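Local coordinates for tetratricopeptide TPR_2 repeat protein (Thermobaculum terrenum, PDB 5DJS) that combines a helical tetratricopeptide-repeat region with a glycosyltransferase family 41 region of the GT-B type, modelled with UDP bound, at residues A[57-62]-A[365-370]; A[145-150]-A[255-260]; A[285-290]-A[448-453]; A[7-12]-A[36-41]. The protein carries 1 engineered substitution. One frame throughout, in Å; residues are numbered along the deposited sequence.

Contact 1. Residues A[57-62]-A[365-370]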
loop_
_atom_site.group_PDB
_atom_site.type_symbol
_atom_site.label_atom_id
_atom_site.label_comp_id
_atom_site.label_asym_id
_atom_site.label_seq_id
_atom_site.Cartn_x
_atom_site.Cartn_y
_atom_site.Cartn_z
ATOM N N GLY A 57 7.624 -2.129 -13.017
ATOM C CA GLY A 57 8.568 -1.222 -12.351
ATOM C C GLY A 57 9.588 -0.533 -13.249
ATOM O O GLY A 57 10.393 0.258 -12.760
ATOM N N ASN A 58 9.563 -0.819 -14.553
ATOM C CA ASN A 58 10.443 -0.148 -15.518
ATOM C C ASN A 58 9.914 1.241 -15.868
ATOM O O ASN A 58 9.437 1.465 -16.976
ATOM C CB ASN A 58 10.566 -0.972 -16.803
ATOM C CG ASN A 58 11.088 -2.367 -16.557
ATOM O OD1 ASN A 58 10.383 -3.358 -16.805
ATOM N ND2 ASN A 58 12.332 -2.462 -16.059
ATOM N N TYR A 59 10.011 2.178 -14.929
ATOM C CA TYR A 59 9.358 3.481 -15.083
ATOM C C TYR A 59 9.964 4.340 -16.198
ATOM O O TYR A 59 9.262 5.154 -16.798
ATOM C CB TYR A 59 9.326 4.256 -13.759
ATOM C CG TYR A 59 8.716 3.495 -12.591
ATOM C CD1 TYR A 59 7.539 2.743 -12.741
ATOM C CD2 TYR A 59 9.303 3.543 -11.327
ATOM C CE1 TYR A 59 6.985 2.056 -11.671
ATOM C CE2 TYR A 59 8.741 2.868 -10.255
ATOM C CZ TYR A 59 7.591 2.118 -10.435
ATOM O OH TYR A 59 7.040 1.439 -9.380
ATOM N N GLY A 60 11.250 4.140 -16.487
ATOM C CA GLY A 60 11.931 4.812 -17.605
ATOM C C GLY A 60 11.305 4.537 -18.962
ATOM O O GLY A 60 10.908 5.465 -19.661
ATOM N N LEU A 61 11.207 3.256 -19.321
ATOM C CA LEU A 61 10.531 2.837 -20.551
ATOM C C LEU A 61 9.058 3.191 -20.510
ATOM O O LEU A 61 8.521 3.758 -21.468
ATOM C CB LEU A 61 10.660 1.329 -20.761
ATOM C CG LEU A 61 10.074 0.714 -22.046
ATOM C CD1 LEU A 61 10.565 1.396 -23.323
ATOM C CD2 LEU A 61 10.390 -0.776 -22.109
ATOM N N ALA A 62 8.416 2.839 -19.396
ATOM C CA ALA A 62 6.991 3.092 -19.191
ATOM C C ALA A 62 6.640 4.527 -19.549
ATOM O O ALA A 62 5.817 4.765 -20.438
ATOM C CB ALA A 62 6.609 2.806 -17.749
ATOM N N ILE A 365 16.739 0.939 -1.575
ATOM C CA ILE A 365 16.372 -0.216 -2.395
ATOM C C ILE A 365 14.888 -0.120 -2.704
ATOM O O ILE A 365 14.053 -0.127 -1.793
ATOM C CB ILE A 365 16.639 -1.558 -1.688
ATOM C CG1 ILE A 365 18.115 -1.693 -1.294
ATOM C CG2 ILE A 365 16.253 -2.713 -2.605
ATOM C CD1 ILE A 365 18.388 -2.811 -0.312
ATOM N N ALA A 366 14.565 -0.057 -3.991
ATOM C CA ALA A 366 13.190 0.167 -4.447
ATOM C C ALA A 366 13.053 -0.128 -5.942
ATOM O O ALA A 366 14.048 -0.273 -6.664
ATOM C CB ALA A 366 12.756 1.595 -4.151
ATOM N N THR A 367 11.813 -0.205 -6.400
ATOM C CA THR A 367 11.518 -0.468 -7.803
ATOM C C THR A 367 11.725 0.828 -8.545
ATOM O O THR A 367 11.304 1.875 -8.056
ATOM C CB THR A 367 10.059 -0.880 -7.988
ATOM O OG1 THR A 367 9.232 0.131 -7.404
ATOM C CG2 THR A 367 9.780 -2.211 -7.307
ATOM N N GLY A 368 12.368 0.757 -9.707
ATOM C CA GLY A 368 12.711 1.946 -10.486
ATOM C C GLY A 368 14.183 2.282 -10.444
ATOM O O GLY A 368 14.684 2.930 -11.362
ATOM N N LEU A 369 14.892 1.815 -9.418
ATOM C CA LEU A 369 16.328 2.071 -9.304
ATOM C C LEU A 369 17.201 1.279 -10.263
ATOM O O LEU A 369 18.371 1.603 -10.412
ATOM C CB LEU A 369 16.782 1.889 -7.861
ATOM C CG LEU A 369 16.171 2.916 -6.903
ATOM C CD1 LEU A 369 16.607 2.617 -5.484
ATOM C CD2 LEU A 369 16.540 4.347 -7.275
ATOM N N GLN A 370 16.638 0.277 -10.934
ATOM C CA GLN A 370 17.309 -0.357 -12.083
ATOM C C GLN A 370 17.548 0.588 -13.277
ATOM O O GLN A 370 18.469 0.332 -14.064
ATOM C CB GLN A 370 16.588 -1.649 -12.546
ATOM C CG GLN A 370 15.265 -1.486 -13.283
ATOM C CD GLN A 370 14.111 -1.089 -12.379
ATOM O OE1 GLN A 370 14.303 -0.432 -11.362
ATOM N NE2 GLN A 370 12.901 -1.483 -12.748
#

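Contact 2. Residues A[145-150]-A[255-260]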
loop_
_atom_site.group_PDB
_atom_site.type_symbol
_atom_site.label_atom_id
_atom_site.label_comp_id
_atom_site.label_asym_id
_atom_site.label_seq_id
_atom_site.Cartn_x
_atom_site.Cartn_y
_atom_site.Cartn_z
ATOM N N ASP A 145 -22.004 6.790 -2.626
ATOM C CA ASP A 145 -23.184 7.108 -1.806
ATOM C C ASP A 145 -24.549 7.020 -2.522
ATOM O O ASP A 145 -25.542 6.678 -1.885
ATOM C CB ASP A 145 -23.018 8.476 -1.126
ATOM C CG ASP A 145 -21.903 8.487 -0.069
ATOM O OD1 ASP A 145 -21.249 7.434 0.167
ATOM O OD2 ASP A 145 -21.679 9.562 0.531
ATOM N N PRO A 146 -24.612 7.328 -3.834
ATOM C CA PRO A 146 -25.851 7.071 -4.581
ATOM C C PRO A 146 -26.349 5.632 -4.516
ATOM O O PRO A 146 -27.558 5.413 -4.494
ATOM C CB PRO A 146 -25.467 7.438 -6.020
ATOM C CG PRO A 146 -24.497 8.559 -5.843
ATOM C CD PRO A 146 -23.711 8.220 -4.595
ATOM N N LEU A 147 -25.429 4.673 -4.474
ATOM C CA LEU A 147 -25.774 3.248 -4.388
ATOM C C LEU A 147 -26.171 2.744 -2.973
ATOM O O LEU A 147 -26.712 1.641 -2.841
ATOM C CB LEU A 147 -24.604 2.407 -4.912
ATOM C CG LEU A 147 -24.190 2.598 -6.373
ATOM C CD1 LEU A 147 -22.872 1.902 -6.671
ATOM C CD2 LEU A 147 -25.266 2.066 -7.308
ATOM N N THR A 148 -25.920 3.542 -1.932
ATOM C CA THR A 148 -25.986 3.061 -0.554
ATOM C C THR A 148 -27.378 3.172 0.072
ATOM O O THR A 148 -27.888 4.284 0.214
ATOM C CB THR A 148 -24.967 3.830 0.342
ATOM O OG1 THR A 148 -23.654 3.744 -0.227
ATOM C CG2 THR A 148 -24.936 3.261 1.761
ATOM N N PRO A 149 -27.975 2.030 0.492
ATOM C CA PRO A 149 -29.230 2.121 1.240
ATOM C C PRO A 149 -28.973 2.484 2.699
ATOM O O PRO A 149 -27.816 2.536 3.138
ATOM C CB PRO A 149 -29.796 0.707 1.131
ATOM C CG PRO A 149 -28.584 -0.161 1.124
ATOM C CD PRO A 149 -27.504 0.628 0.421
ATOM N N VAL A 150 -30.053 2.707 3.441
ATOM C CA VAL A 150 -29.974 3.043 4.868
ATOM C C VAL A 150 -29.584 1.748 5.618
ATOM O O VAL A 150 -29.893 0.654 5.142
ATOM C CB VAL A 150 -31.325 3.635 5.376
ATOM C CG1 VAL A 150 -31.226 4.116 6.824
ATOM C CG2 VAL A 150 -31.793 4.798 4.495
ATOM N N ALA A 255 -19.181 -2.551 -4.694
ATOM C CA ALA A 255 -19.906 -3.633 -4.053
ATOM C C ALA A 255 -20.216 -3.257 -2.589
ATOM O O ALA A 255 -21.359 -3.380 -2.147
ATOM C CB ALA A 255 -19.122 -4.936 -4.147
ATOM N N PHE A 256 -19.211 -2.760 -1.862
ATOM C CA PHE A 256 -19.417 -2.237 -0.488
ATOM C C PHE A 256 -20.439 -1.111 -0.452
ATOM O O PHE A 256 -21.174 -0.969 0.510
ATOM C CB PHE A 256 -18.111 -1.707 0.134
ATOM C CG PHE A 256 -17.224 -2.780 0.700
ATOM C CD1 PHE A 256 -16.430 -3.564 -0.139
ATOM C CD2 PHE A 256 -17.181 -3.010 2.065
ATOM C CE1 PHE A 256 -15.615 -4.553 0.368
ATOM C CE2 PHE A 256 -16.367 -4.003 2.583
ATOM C CZ PHE A 256 -15.581 -4.770 1.732
ATOM N N ALA A 257 -20.464 -0.301 -1.500
ATOM C CA ALA A 257 -21.355 0.845 -1.577
ATOM C C ALA A 257 -22.823 0.460 -1.419
ATOM O O ALA A 257 -23.596 1.239 -0.881
ATOM C CB ALA A 257 -21.139 1.591 -2.888
ATOM N N ARG A 258 -23.185 -0.745 -1.865
ATOM C CA ARG A 258 -24.571 -1.239 -1.800
ATOM C C ARG A 258 -25.007 -1.828 -0.444
ATOM O O ARG A 258 -26.171 -2.190 -0.294
ATOM C CB ARG A 258 -24.804 -2.260 -2.920
ATOM C CG ARG A 258 -25.282 -1.623 -4.209
ATOM C CD ARG A 258 -25.014 -2.512 -5.412
ATOM N NE ARG A 258 -23.832 -2.031 -6.122
ATOM C CZ ARG A 258 -23.751 -1.765 -7.428
ATOM N NH1 ARG A 258 -24.783 -1.965 -8.254
ATOM N NH2 ARG A 258 -22.598 -1.311 -7.922
ATOM N N ARG A 259 -24.097 -1.883 0.534
ATOM C CA ARG A 259 -24.326 -2.533 1.838
ATOM C C ARG A 259 -24.791 -3.995 1.753
ATOM O O ARG A 259 -25.828 -4.335 2.309
ATOM C CB ARG A 259 -25.306 -1.725 2.713
ATOM C CG ARG A 259 -24.740 -0.417 3.206
ATOM C CD ARG A 259 -25.364 0.013 4.513
ATOM N NE ARG A 259 -24.410 0.801 5.297
ATOM C CZ ARG A 259 -24.499 2.105 5.572
ATOM N NH1 ARG A 259 -25.519 2.852 5.146
ATOM N NH2 ARG A 259 -23.547 2.675 6.307
ATOM N N PRO A 260 -24.020 -4.872 1.077
ATOM C CA PRO A 260 -24.385 -6.301 1.057
ATOM C C PRO A 260 -24.279 -6.990 2.420
ATOM O O PRO A 260 -24.871 -8.062 2.615
ATOM C CB PRO A 260 -23.391 -6.906 0.057
ATOM C CG PRO A 260 -22.253 -5.947 0.033
ATOM C CD PRO A 260 -22.879 -4.600 0.193
#

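Contact 3. Residues A[285-290]-A[448-453]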
loop_
_atom_site.group_PDB
_atom_site.type_symbol
_atom_site.label_atom_id
_atom_site.label_comp_id
_atom_site.label_asym_id
_atom_site.label_seq_id
_atom_site.Cartn_x
_atom_site.Cartn_y
_atom_site.Cartn_z
ATOM N N ASP A 285 -5.501 2.059 15.440
ATOM C CA ASP A 285 -5.075 1.895 16.839
ATOM C C ASP A 285 -4.832 3.250 17.512
ATOM O O ASP A 285 -4.942 4.295 16.860
ATOM C CB ASP A 285 -3.877 0.934 16.965
ATOM C CG ASP A 285 -2.548 1.557 16.590
ATOM O OD1 ASP A 285 -2.182 2.591 17.195
ATOM O OD2 ASP A 285 -1.834 0.960 15.748
ATOM N N GLN A 286 -4.511 3.229 18.803
ATOM C CA GLN A 286 -4.535 4.448 19.627
ATOM C C GLN A 286 -3.419 5.437 19.337
ATOM O O GLN A 286 -3.608 6.637 19.508
ATOM C CB GLN A 286 -4.519 4.087 21.105
ATOM C CG GLN A 286 -5.751 3.328 21.546
ATOM C CD GLN A 286 -5.684 2.945 23.006
ATOM O OE1 GLN A 286 -4.723 2.303 23.450
ATOM N NE2 GLN A 286 -6.697 3.336 23.768
ATOM N N HIS A 287 -2.266 4.932 18.908
ATOM C CA HIS A 287 -1.162 5.782 18.455
ATOM C C HIS A 287 -1.343 6.200 16.999
ATOM O O HIS A 287 -1.051 7.346 16.634
ATOM C CB HIS A 287 0.169 5.061 18.627
ATOM C CG HIS A 287 0.464 4.668 20.043
ATOM N ND1 HIS A 287 0.204 5.493 21.117
ATOM C CD2 HIS A 287 1.020 3.545 20.557
ATOM C CE1 HIS A 287 0.573 4.888 22.232
ATOM N NE2 HIS A 287 1.072 3.705 21.919
ATOM N N LEU A 288 -1.833 5.271 16.181
ATOM C CA LEU A 288 -2.018 5.493 14.743
ATOM C C LEU A 288 -3.051 6.564 14.388
ATOM O O LEU A 288 -2.848 7.296 13.419
ATOM C CB LEU A 288 -2.386 4.173 14.039
ATOM C CG LEU A 288 -2.485 4.187 12.503
ATOM C CD1 LEU A 288 -1.147 4.528 11.864
ATOM C CD2 LEU A 288 -2.980 2.851 11.981
ATOM N N CYS A 289 -4.139 6.640 15.162
ATOM C CA CYS A 289 -5.262 7.559 14.913
ATOM C C CYS A 289 -5.344 8.578 16.062
ATOM O O CYS A 289 -5.870 8.250 17.131
ATOM C CB CYS A 289 -6.583 6.758 14.832
ATOM S SG CYS A 289 -6.616 5.329 13.709
ATOM N N PRO A 290 -4.832 9.815 15.863
ATOM C CA PRO A 290 -4.725 10.757 17.002
ATOM C C PRO A 290 -6.063 11.251 17.556
ATOM O O PRO A 290 -7.059 11.146 16.871
ATOM C CB PRO A 290 -3.920 11.926 16.423
ATOM C CG PRO A 290 -4.180 11.877 14.960
ATOM C CD PRO A 290 -4.329 10.417 14.616
ATOM N N THR A 448 4.614 3.925 11.364
ATOM C CA THR A 448 5.840 3.575 12.083
ATOM C C THR A 448 5.876 4.177 13.480
ATOM O O THR A 448 6.295 3.504 14.426
ATOM C CB THR A 448 7.092 4.042 11.331
ATOM O OG1 THR A 448 6.951 5.429 10.984
ATOM C CG2 THR A 448 7.268 3.286 10.113
ATOM N N SER A 449 5.446 5.432 13.618
ATOM C CA SER A 449 5.373 6.045 14.942
ATOM C C SER A 449 4.625 5.092 15.897
ATOM O O SER A 449 5.109 4.823 16.988
ATOM C CB SER A 449 4.734 7.447 14.903
ATOM O OG SER A 449 3.322 7.376 14.845
ATOM N N SER A 450 3.486 4.552 15.453
ATOM C CA SER A 450 2.685 3.621 16.251
ATOM C C SER A 450 3.456 2.338 16.565
ATOM O O SER A 450 3.628 1.982 17.733
ATOM C CB SER A 450 1.376 3.282 15.525
ATOM O OG SER A 450 0.587 2.363 16.265
ATOM N N LEU A 451 3.919 1.663 15.514
ATOM C CA LEU A 451 4.713 0.423 15.633
ATOM C C LEU A 451 5.787 0.566 16.708
ATOM O O LEU A 451 5.854 -0.235 17.633
ATOM C CB LEU A 451 5.389 0.064 14.292
ATOM C CG LEU A 451 5.826 -1.378 13.967
ATOM C CD1 LEU A 451 7.087 -1.372 13.115
ATOM C CD2 LEU A 451 6.056 -2.268 15.178
ATOM N N LEU A 452 6.603 1.610 16.576
ATOM C CA LEU A 452 7.704 1.872 17.496
ATOM C C LEU A 452 7.232 2.110 18.942
ATOM O O LEU A 452 7.812 1.556 19.884
ATOM C CB LEU A 452 8.544 3.060 16.998
ATOM C CG LEU A 452 9.324 2.876 15.685
ATOM C CD1 LEU A 452 9.983 4.182 15.299
ATOM C CD2 LEU A 452 10.373 1.778 15.773
ATOM N N ARG A 453 6.183 2.911 19.119
ATOM C CA ARG A 453 5.617 3.141 20.454
ATOM C C ARG A 453 5.140 1.828 21.114
ATOM O O ARG A 453 5.479 1.549 22.263
ATOM C CB ARG A 453 4.471 4.152 20.398
ATOM C CG ARG A 453 4.917 5.589 20.170
ATOM C CD ARG A 453 3.807 6.580 20.505
ATOM N NE ARG A 453 4.220 7.971 20.290
ATOM C CZ ARG A 453 5.036 8.681 21.084
ATOM N NH1 ARG A 453 5.576 8.159 22.191
ATOM N NH2 ARG A 453 5.323 9.943 20.761
#

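Contact 4. Residues A[7-12]-A[36-41]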
loop_
_atom_site.group_PDB
_atom_site.type_symbol
_atom_site.label_atom_id
_atom_site.label_comp_id
_atom_site.label_asym_id
_atom_site.label_seq_id
_atom_site.Cartn_x
_atom_site.Cartn_y
_atom_site.Cartn_z
ATOM N N ALA A 7 -6.993 -5.820 -39.664
ATOM C CA ALA A 7 -7.556 -7.024 -39.036
ATOM C C ALA A 7 -6.539 -7.721 -38.127
ATOM O O ALA A 7 -6.881 -8.122 -37.007
ATOM C CB ALA A 7 -8.065 -7.990 -40.100
ATOM N N THR A 8 -5.304 -7.865 -38.615
ATOM C CA THR A 8 -4.200 -8.465 -37.840
ATOM C C THR A 8 -3.923 -7.679 -36.554
ATOM O O THR A 8 -3.761 -8.271 -35.486
ATOM C CB THR A 8 -2.898 -8.556 -38.674
ATOM O OG1 THR A 8 -3.206 -9.019 -39.993
ATOM C CG2 THR A 8 -1.885 -9.512 -38.035
ATOM N N ILE A 9 -3.873 -6.351 -36.673
ATOM C CA ILE A 9 -3.730 -5.450 -35.520
ATOM C C ILE A 9 -4.857 -5.660 -34.500
ATOM O O ILE A 9 -4.583 -5.817 -33.310
ATOM C CB ILE A 9 -3.647 -3.961 -35.968
ATOM C CG1 ILE A 9 -2.271 -3.689 -36.598
ATOM C CG2 ILE A 9 -3.873 -2.993 -34.805
ATOM C CD1 ILE A 9 -2.196 -2.437 -37.449
ATOM N N LYS A 10 -6.106 -5.681 -34.974
ATOM C CA LYS A 10 -7.283 -5.814 -34.095
ATOM C C LYS A 10 -7.307 -7.121 -33.293
ATOM O O LYS A 10 -7.632 -7.114 -32.101
ATOM C CB LYS A 10 -8.574 -5.692 -34.902
ATOM C CG LYS A 10 -9.769 -5.272 -34.069
ATOM C CD LYS A 10 -11.048 -5.316 -34.883
ATOM C CE LYS A 10 -12.201 -4.690 -34.114
ATOM N NZ LYS A 10 -13.463 -5.430 -34.366
ATOM N N ALA A 11 -6.962 -8.225 -33.955
ATOM C CA ALA A 11 -6.839 -9.541 -33.299
ATOM C C ALA A 11 -5.680 -9.603 -32.281
ATOM O O ALA A 11 -5.808 -10.215 -31.216
ATOM C CB ALA A 11 -6.681 -10.642 -34.345
ATOM N N LEU A 12 -4.551 -8.987 -32.628
ATOM C CA LEU A 12 -3.429 -8.838 -31.698
ATOM C C LEU A 12 -3.793 -7.941 -30.515
ATOM O O LEU A 12 -3.389 -8.214 -29.385
ATOM C CB LEU A 12 -2.197 -8.279 -32.415
ATOM C CG LEU A 12 -1.511 -9.245 -33.385
ATOM C CD1 LEU A 12 -0.651 -8.485 -34.386
ATOM C CD2 LEU A 12 -0.676 -10.274 -32.631
ATOM N N LEU A 36 3.338 -2.855 -32.984
ATOM C CA LEU A 36 4.263 -1.754 -33.282
ATOM C C LEU A 36 5.237 -2.050 -34.430
ATOM O O LEU A 36 5.737 -1.110 -35.047
ATOM C CB LEU A 36 5.039 -1.336 -32.028
ATOM C CG LEU A 36 4.183 -0.824 -30.862
ATOM C CD1 LEU A 36 5.039 -0.631 -29.626
ATOM C CD2 LEU A 36 3.432 0.459 -31.189
ATOM N N GLN A 37 5.514 -3.330 -34.705
ATOM C CA GLN A 37 6.286 -3.717 -35.900
ATOM C C GLN A 37 5.532 -3.368 -37.182
ATOM O O GLN A 37 6.143 -2.955 -38.167
ATOM C CB GLN A 37 6.603 -5.215 -35.910
ATOM C CG GLN A 37 7.575 -5.667 -34.831
ATOM C CD GLN A 37 7.662 -7.186 -34.721
ATOM O OE1 GLN A 37 7.471 -7.906 -35.711
ATOM N NE2 GLN A 37 7.950 -7.685 -33.519
ATOM N N ILE A 38 4.212 -3.559 -37.159
ATOM C CA ILE A 38 3.349 -3.288 -38.307
ATOM C C ILE A 38 3.015 -1.800 -38.361
ATOM O O ILE A 38 3.089 -1.184 -39.424
ATOM C CB ILE A 38 2.030 -4.100 -38.237
ATOM C CG1 ILE A 38 2.313 -5.612 -38.228
ATOM C CG2 ILE A 38 1.117 -3.757 -39.415
ATOM C CD1 ILE A 38 1.160 -6.464 -37.728
ATOM N N ALA A 39 2.622 -1.240 -37.217
ATOM C CA ALA A 39 2.173 0.154 -37.130
ATOM C C ALA A 39 2.748 0.833 -35.876
ATOM O O ALA A 39 2.122 0.792 -34.809
ATOM C CB ALA A 39 0.651 0.202 -37.115
ATOM N N PRO A 40 3.939 1.464 -35.998
ATOM C CA PRO A 40 4.639 1.999 -34.812
ATOM C C PRO A 40 4.022 3.261 -34.178
ATOM O O PRO A 40 4.438 3.645 -33.088
ATOM C CB PRO A 40 6.061 2.279 -35.333
ATOM C CG PRO A 40 5.895 2.519 -36.791
ATOM C CD PRO A 40 4.662 1.774 -37.247
ATOM N N ASP A 41 3.054 3.888 -34.852
ATOM C CA ASP A 41 2.276 4.996 -34.282
ATOM C C ASP A 41 0.956 4.536 -33.632
ATOM O O ASP A 41 0.096 5.369 -33.337
ATOM C CB ASP A 41 2.000 6.065 -35.361
ATOM C CG ASP A 41 3.222 6.948 -35.661
ATOM O OD1 ASP A 41 4.237 6.903 -34.921
ATOM O OD2 ASP A 41 3.158 7.705 -36.656
#

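Contact 1. Residues A[57-62]-A[365-370]
Tyr59 and Thr367 meet through their hydroxyls: Thr367 OG1 donates to Tyr59 OH across 3.2 Å. The threonine hydroxyl lies between its backbone N and carbonyl carbon (chi1 54°), turned toward the end of the phenol. A second polar link runs through the main chain, where Gln370 NE2 approaches Gly57 O at 3.1 Å, weak, with an N-H...O angle of only 126°. That carbonyl also receives a weak bond from Tyr59 N as part of the inverse gamma turn centred on Asn58, and it stands over the middle of the Tyr59 ring, 3.6 Å above its plane. Gly57 O thus has two donors, neither well aligned. Asn58 ND2 and Gln370 NE2 come close, but both are donors and form no bond; the other end of the asparagine amide, OD1, is satisfied by His53 ND1. Gly368 CA lies 3.9 Å from Tyr59 CD2. Gly368 sits in the type II turn from Ala366 to Leu369, and its positive phi, like that of Gly57, suits glycine. Just beyond, Asp371 OD2 accepts from Gly60 N at the start of helix 59-72. The contact sets the tetratricopeptide-repeat helices 43-56 and 59-72 against the loop that follows strand 361-365 of the GT-B part, whose Ile365 touches UDP, with Tyr59 also touching Val86 and Ala89 of helix 77-89.

Contact 2. Residues A[145-150]-A[255-260]
Thr148 gives its hydroxyl to the main chain of Ala257, with OG1 2.6 Å from Ala257 O, in the carbonyl plane and on a lone pair. With OG1 placed beside its own backbone N, the methyl CG2 is left to face Arg259. That arginine can be followed outward along the other segment. Its CB rests 4.0 Å from Pro149 CD, against the proline ring, and its CG reaches Thr148 CG2. The CD then passes Pro149 O at 3.8 Å, and the extended chain carries the guanidinium back to the same oxygen, where NH1 donates at 3.1 Å and 152°, with the acceptor only 8° out of the guanidinium plane. NH2 turns to a salt bridge with Asp280. At the other end of the contact, Leu147 lays its two methyls over one face of the Arg258 guanidinium, with CD1 3.5 Å from Arg258 NH2, while Arg258 NE is taken by Phe254 O. The loop after helix 129-143 is thus fitted to the chain leaving helix 253-257, at the surface of the GT-B fold. Both hydrogen bonds across the contact end on backbone carbonyls, so the fit relies on side chains reading the partner's main chain, while the charge of Arg259 is probably balanced by Asp280.

Contact 3. Residues A[285-290]-A[448-453]
Arg453 meets His287 with its methylenes rather than its charge: CD lies over one face of the imidazole, 3.9 Å from the ring centroid and 11° off the normal, in a CH-pi contact. Arg453 CB adds to it, 3.5 Å from His287 CD2 over the same ring. The arginine chain is extended from CG to NE and carries its polar end past the histidine to a salt bridge with Glu439, while the His287 ring also meets that of Trp454. These residues bring together the two halves of the GT-B fold: His287 is in the loop after strand 281-285 of one sheet, and Arg453 is on helix 447-454, which follows strand 435-438 of the other. Deeper in, Ser450 OG donates to the syn lone pair of Asp285 OD2 at 2.8 Å, its hydroxyl pointing away from the backbone N (chi1 179°) and toward the carboxylate. The other oxygen closes an Asx motif: Leu288 N gives Asp285 OD1 a nearly straight bond of 2.9 Å and 168°, coming from above the carboxylate plane, and His287 N adds a weak one. Trp454 NE1 also donates to OD1, and Tyr308 N reaches OD2 weakly.

Contact 4. Residues A[7-12]-A[36-41]
Ile9 and Ile38 bring the two backbones nearest, their CA atoms 7.9 Å apart, where helices 5-21 and 25-38 run in opposite senses. Only side chains meet across it, and every contact between the segments is apolar. Ile9 touches with its end: CD1 stands 3.9 Å from Ala39 CB and 4.1 Å from Ile38 CG2, so one methyl meets two others. The two isoleucines slide past each other in opposite directions, and Ile9 CD1 meets the short branch of Ile38. In Ile38 the two branches divide the work. CG2, anti to the backbone N, faces Ile9, while CG1 lies beside the N (chi1 -60°) and carries CD1 on to the next pair of residues. There Ile38 CD1 is 4.3 Å from Leu12 CD1 and equally far from Thr8 CG2, residues one turn apart on the facing helix. Thr8 offers only its methyl to this contact, its hydroxyl being weakly bonded to Arg4 O back along its own helix. Ala39 joins from the chain leaving helix 25-38. The pair forms an antiparallel helical hairpin near the N-terminus, with Ile9 and Leu12 also packing on Val35 of helix 25-38, while Leu36 turns to helix 43-56 through Ala45, Leu46 and Leu49.

Contact 4 lies in the first helices of the chain, and contact 1 follows along the same helical region, with centres 27 Å and nearest atoms about 9 Å apart. Contact 1 brings that region to the edge of the UDP pocket: Ile365 touches the ligand, and the side chain of Thr367 is about 5 Å from it. Contact 3 joins the loop after strand 281-285 to helix 447-454, linking the two halves of the GT-B fold, with Leu288 about 12 Å from UDP, and its segments alternate along the chain with those of contact 1. Contact 2 falls between the segments of contact 1 in sequence but on the surface, its centre 31 Å from that of contact 3 and 38 Å from that of contact 1.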